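Local coordinates for protein MdbA (Actinomyces oris, PDB 4Z7X) that acts as a thiol-disulfide oxidoreductase of the thioredoxin superfamily, probably forming disulfide bonds in exported proteins such as those of the pilus assembly pathway, at residues P96-Q101 / K179-G184. Sequence-based numbering, arbitrary orientation.
Sequences PCKLLQ and KWVKLG
The side chains of Pro96 and Trp180 cross at about a right angle, with Pro96 CG making the touch on the indole, 3.9 Å from Trp180 CZ2 and equally far from Trp180 NE1. The join belongs to the thioredoxin fold: an inner strand of the sheet runs out into a loop, and a helix from later in the chain lies against that exit. Met109, Met112 and Leu116 of helix 103-118 and the loop residues Pro32 and Val35 also touch the tryptophan, Met109 reaching Pro96 as well, and NE1 of Trp180 gives its hydrogen bond to Ala39 O. With CG anti to the backbone N (chi1 -176°), Trp180 reaches off helix 178-190 to the end of strand 91-96.

One turn further along, Gly184 brings bare backbone up to the loop. Its CA lies 3.3 Å from Pro96 O, a CA-H...O contact bent to 128° at the hydrogen. Cys97 passes close by, its CB 3.9 Å from Gly184 O, while its side chain lies near, but not touching, Cys67 and Cys70, a CxxC pair that is probably the redox centre. Asp185, next on the helix, accepts a hydrogen bond from Lys98 N.

Further along the loop the extended Lys98 chain runs past Val181, with CD 3.7 Å from Val181 CG1, and carries NZ on to a salt bridge with Glu103 and a hydrogen bond with Ser106. No direct hydrogen bond links 96-101 to 179-184; instead one water donates to both backbones, at 3.1 Å from Pro96 O and 2.9 Å from Gly184 O.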
ATOM      1  N   PRO A  96      -2.213   3.950   3.414  1.00 10.55           N
ATOM      2  CA  PRO A  96      -0.926   4.524   3.792  1.00 10.13           C
ATOM      3  C   PRO A  96      -1.078   5.497   4.947  1.00 12.36           C
ATOM      4  O   PRO A  96      -2.092   6.157   5.067  1.00 14.70           O
ATOM      5  CB  PRO A  96      -0.515   5.279   2.526  1.00 12.61           C
ATOM      6  CG  PRO A  96      -1.819   5.759   1.978  1.00 12.23           C
ATOM      7  CD  PRO A  96      -2.792   4.645   2.258  1.00 11.50           C
ATOM      8  N   CYS A  97      -0.053   5.577   5.777  1.00 11.35           N
ATOM      9  CA  CYS A  97       0.087   6.657   6.738  1.00 12.43           C
ATOM     10  C   CYS A  97       1.536   7.023   7.002  1.00 13.32           C
ATOM     11  O   CYS A  97       2.446   6.413   6.472  1.00 13.17           O
ATOM     12  CB  CYS A  97      -0.656   6.290   8.032  1.00 16.15           C
ATOM     13  SG  CYS A  97       0.175   5.017   8.994  1.00 17.93           S
ATOM     14  N   LYS A  98       1.734   8.051   7.811  1.00 13.24           N
ATOM     15  CA  LYS A  98       3.053   8.532   8.174  1.00 12.58           C
ATOM     16  C   LYS A  98       3.189   8.511   9.700  1.00 14.49           C
ATOM     17  O   LYS A  98       3.670   9.475  10.316  1.00 16.52           O
ATOM     18  CB  LYS A  98       3.252   9.936   7.582  1.00 16.73           C
ATOM     19  CG  LYS A  98       4.672  10.496   7.631  1.00 12.29           C
ATOM     20  CD  LYS A  98       4.820  11.762   6.769  1.00 15.95           C
ATOM     21  CE  LYS A  98       6.120  12.491   7.039  1.00 20.09           C
ATOM     22  NZ  LYS A  98       6.254  13.790   6.328  1.00 22.08           N
ATOM     23  N   LEU A  99       2.794   7.400  10.309  1.00 15.98           N
ATOM     24  CA  LEU A  99       2.801   7.292  11.762  1.00 17.29           C
ATOM     25  C   LEU A  99       4.170   7.597  12.373  1.00 17.20           C
ATOM     26  O   LEU A  99       4.254   8.238  13.405  1.00 18.80           O
ATOM     27  CB  LEU A  99       2.354   5.880  12.143  1.00 18.19           C
ATOM     28  CG  LEU A  99       2.243   5.583  13.629  1.00 21.15           C
ATOM     29  CD1 LEU A  99       1.182   6.485  14.267  1.00 24.57           C
ATOM     30  CD2 LEU A  99       1.883   4.139  13.842  1.00 22.90           C
ATOM     31  N   LEU A 100       5.243   7.150  11.721  1.00 14.51           N
ATOM     32  CA  LEU A 100       6.576   7.271  12.277  1.00 14.67           C
ATOM     33  C   LEU A 100       7.237   8.625  11.994  1.00 14.95           C
ATOM     34  O   LEU A 100       8.372   8.871  12.396  1.00 15.95           O
ATOM     35  CB  LEU A 100       7.429   6.100  11.796  1.00 16.08           C
ATOM     36  CG  LEU A 100       6.970   4.773  12.345  1.00 19.54           C
ATOM     37  CD1 LEU A 100       7.831   3.699  11.712  1.00 21.70           C
ATOM     38  CD2 LEU A 100       7.061   4.689  13.877  1.00 21.75           C
ATOM     39  N   GLN A 101       6.533   9.498  11.290  1.00 14.12           N
ATOM     40  CA  GLN A 101       6.950  10.894  11.093  1.00 14.57           C
ATOM     41  C   GLN A 101       8.254  11.050  10.338  1.00 14.06           C
ATOM     42  O   GLN A 101       8.955  12.038  10.520  1.00 17.57           O
ATOM     43  CB  GLN A 101       7.056  11.635  12.437  1.00 17.17           C
ATOM     44  CG  GLN A 101       5.868  11.419  13.342  1.00 19.61           C
ATOM     45  CD  GLN A 101       4.666  12.180  12.915  1.00 28.68           C
ATOM     46  OE1 GLN A 101       4.753  13.361  12.612  1.00 32.95           O
ATOM     47  NE2 GLN A 101       3.522  11.528  12.930  1.00 33.72           N
ATOM     48  N   LYS A 179      -1.185  16.401   0.191  1.00 11.03           N
ATOM     49  CA  LYS A 179      -2.559  16.235   0.683  1.00 11.37           C
ATOM     50  C   LYS A 179      -2.919  14.779   0.920  1.00 11.72           C
ATOM     51  O   LYS A 179      -3.678  14.434   1.843  1.00 12.34           O
ATOM     52  CB  LYS A 179      -3.600  16.835  -0.277  1.00 13.34           C
ATOM     53  CG  LYS A 179      -3.635  18.348  -0.243  1.00 15.13           C
ATOM     54  CD  LYS A 179      -4.605  18.905  -1.296  1.00 15.50           C
ATOM     55  CE  LYS A 179      -6.033  18.410  -1.170  1.00 17.07           C
ATOM     56  NZ  LYS A 179      -6.875  19.020  -2.257  1.00 16.19           N
ATOM     57  N   TRP A 180      -2.353  13.914   0.110  1.00 11.70           N
ATOM     58  CA  TRP A 180      -2.612  12.481   0.271  1.00 11.11           C
ATOM     59  C   TRP A 180      -1.975  11.968   1.554  1.00 11.57           C
ATOM     60  O   TRP A 180      -2.569  11.196   2.294  1.00 11.39           O
ATOM     61  CB  TRP A 180      -2.026  11.719  -0.921  1.00 10.87           C
ATOM     62  CG  TRP A 180      -2.299  10.249  -0.935  1.00  9.82           C
ATOM     63  CD1 TRP A 180      -3.355   9.605  -0.404  1.00 10.29           C
ATOM     64  CD2 TRP A 180      -1.472   9.252  -1.522  1.00 10.07           C
ATOM     65  NE1 TRP A 180      -3.265   8.245  -0.647  1.00  9.05           N
ATOM     66  CE2 TRP A 180      -2.118   8.012  -1.350  1.00  9.37           C
ATOM     67  CE3 TRP A 180      -0.273   9.285  -2.222  1.00 10.21           C
ATOM     68  CZ2 TRP A 180      -1.574   6.820  -1.790  1.00 10.04           C
ATOM     69  CZ3 TRP A 180       0.274   8.095  -2.656  1.00  8.95           C
ATOM     70  CH2 TRP A 180      -0.383   6.889  -2.472  1.00  9.15           C
ATOM     71  N   VAL A 181      -0.742  12.381   1.806  1.00 10.37           N
ATOM     72  CA  VAL A 181      -0.035  12.021   3.042  1.00 11.91           C
ATOM     73  C   VAL A 181      -0.858  12.485   4.260  1.00 13.45           C
ATOM     74  O   VAL A 181      -1.121  11.718   5.187  1.00 14.20           O
ATOM     75  CB  VAL A 181       1.372  12.639   3.057  1.00 13.37           C
ATOM     76  CG1 VAL A 181       2.086  12.376   4.357  1.00 16.31           C
ATOM     77  CG2 VAL A 181       2.189  12.154   1.866  1.00 12.85           C
ATOM     78  N   LYS A 182      -1.320  13.740   4.218  1.00 13.59           N
ATOM     79  CA  LYS A 182      -2.115  14.269   5.306  0.60 13.34           C
ATOM     80  C   LYS A 182      -3.423  13.443   5.497  1.00 13.93           C
ATOM     81  O   LYS A 182      -3.832  13.149   6.628  1.00 15.65           O
ATOM     82  CB  LYS A 182      -2.394  15.771   5.070  0.60 14.88           C
ATOM     83  CG  LYS A 182      -1.149  16.631   5.299  0.60 19.52           C
ATOM     84  CD  LYS A 182      -1.335  18.160   5.202  0.60 26.87           C
ATOM     85  CE  LYS A 182      -0.925  18.774   3.855  0.60 34.06           C
ATOM     86  NZ  LYS A 182       0.513  19.198   3.745  0.60 32.37           N
ATOM     87  N   LEU A 183      -4.059  13.063   4.409  1.00 12.46           N
ATOM     88  CA  LEU A 183      -5.324  12.332   4.492  1.00 12.70           C
ATOM     89  C   LEU A 183      -5.102  10.946   5.098  1.00 12.16           C
ATOM     90  O   LEU A 183      -5.934  10.459   5.882  1.00 12.25           O
ATOM     91  CB  LEU A 183      -5.965  12.208   3.107  1.00 12.05           C
ATOM     92  CG  LEU A 183      -7.323  11.544   3.042  1.00 13.54           C
ATOM     93  CD1 LEU A 183      -8.392  12.324   3.808  1.00 16.52           C
ATOM     94  CD2 LEU A 183      -7.758  11.440   1.582  1.00 13.39           C
ATOM     95  N   GLY A 184      -4.008  10.301   4.727  1.00 10.58           N
ATOM     96  CA  GLY A 184      -3.775   8.946   5.274  1.00 11.61           C
ATOM     97  C   GLY A 184      -3.590   9.009   6.781  1.00 12.65           C
ATOM     98  O   GLY A 184      -4.051   8.163   7.517  1.00 13.73           O
TER
HETATM   99  O   HOH W   1      -4.650   5.499   6.637  1.00 15.60           O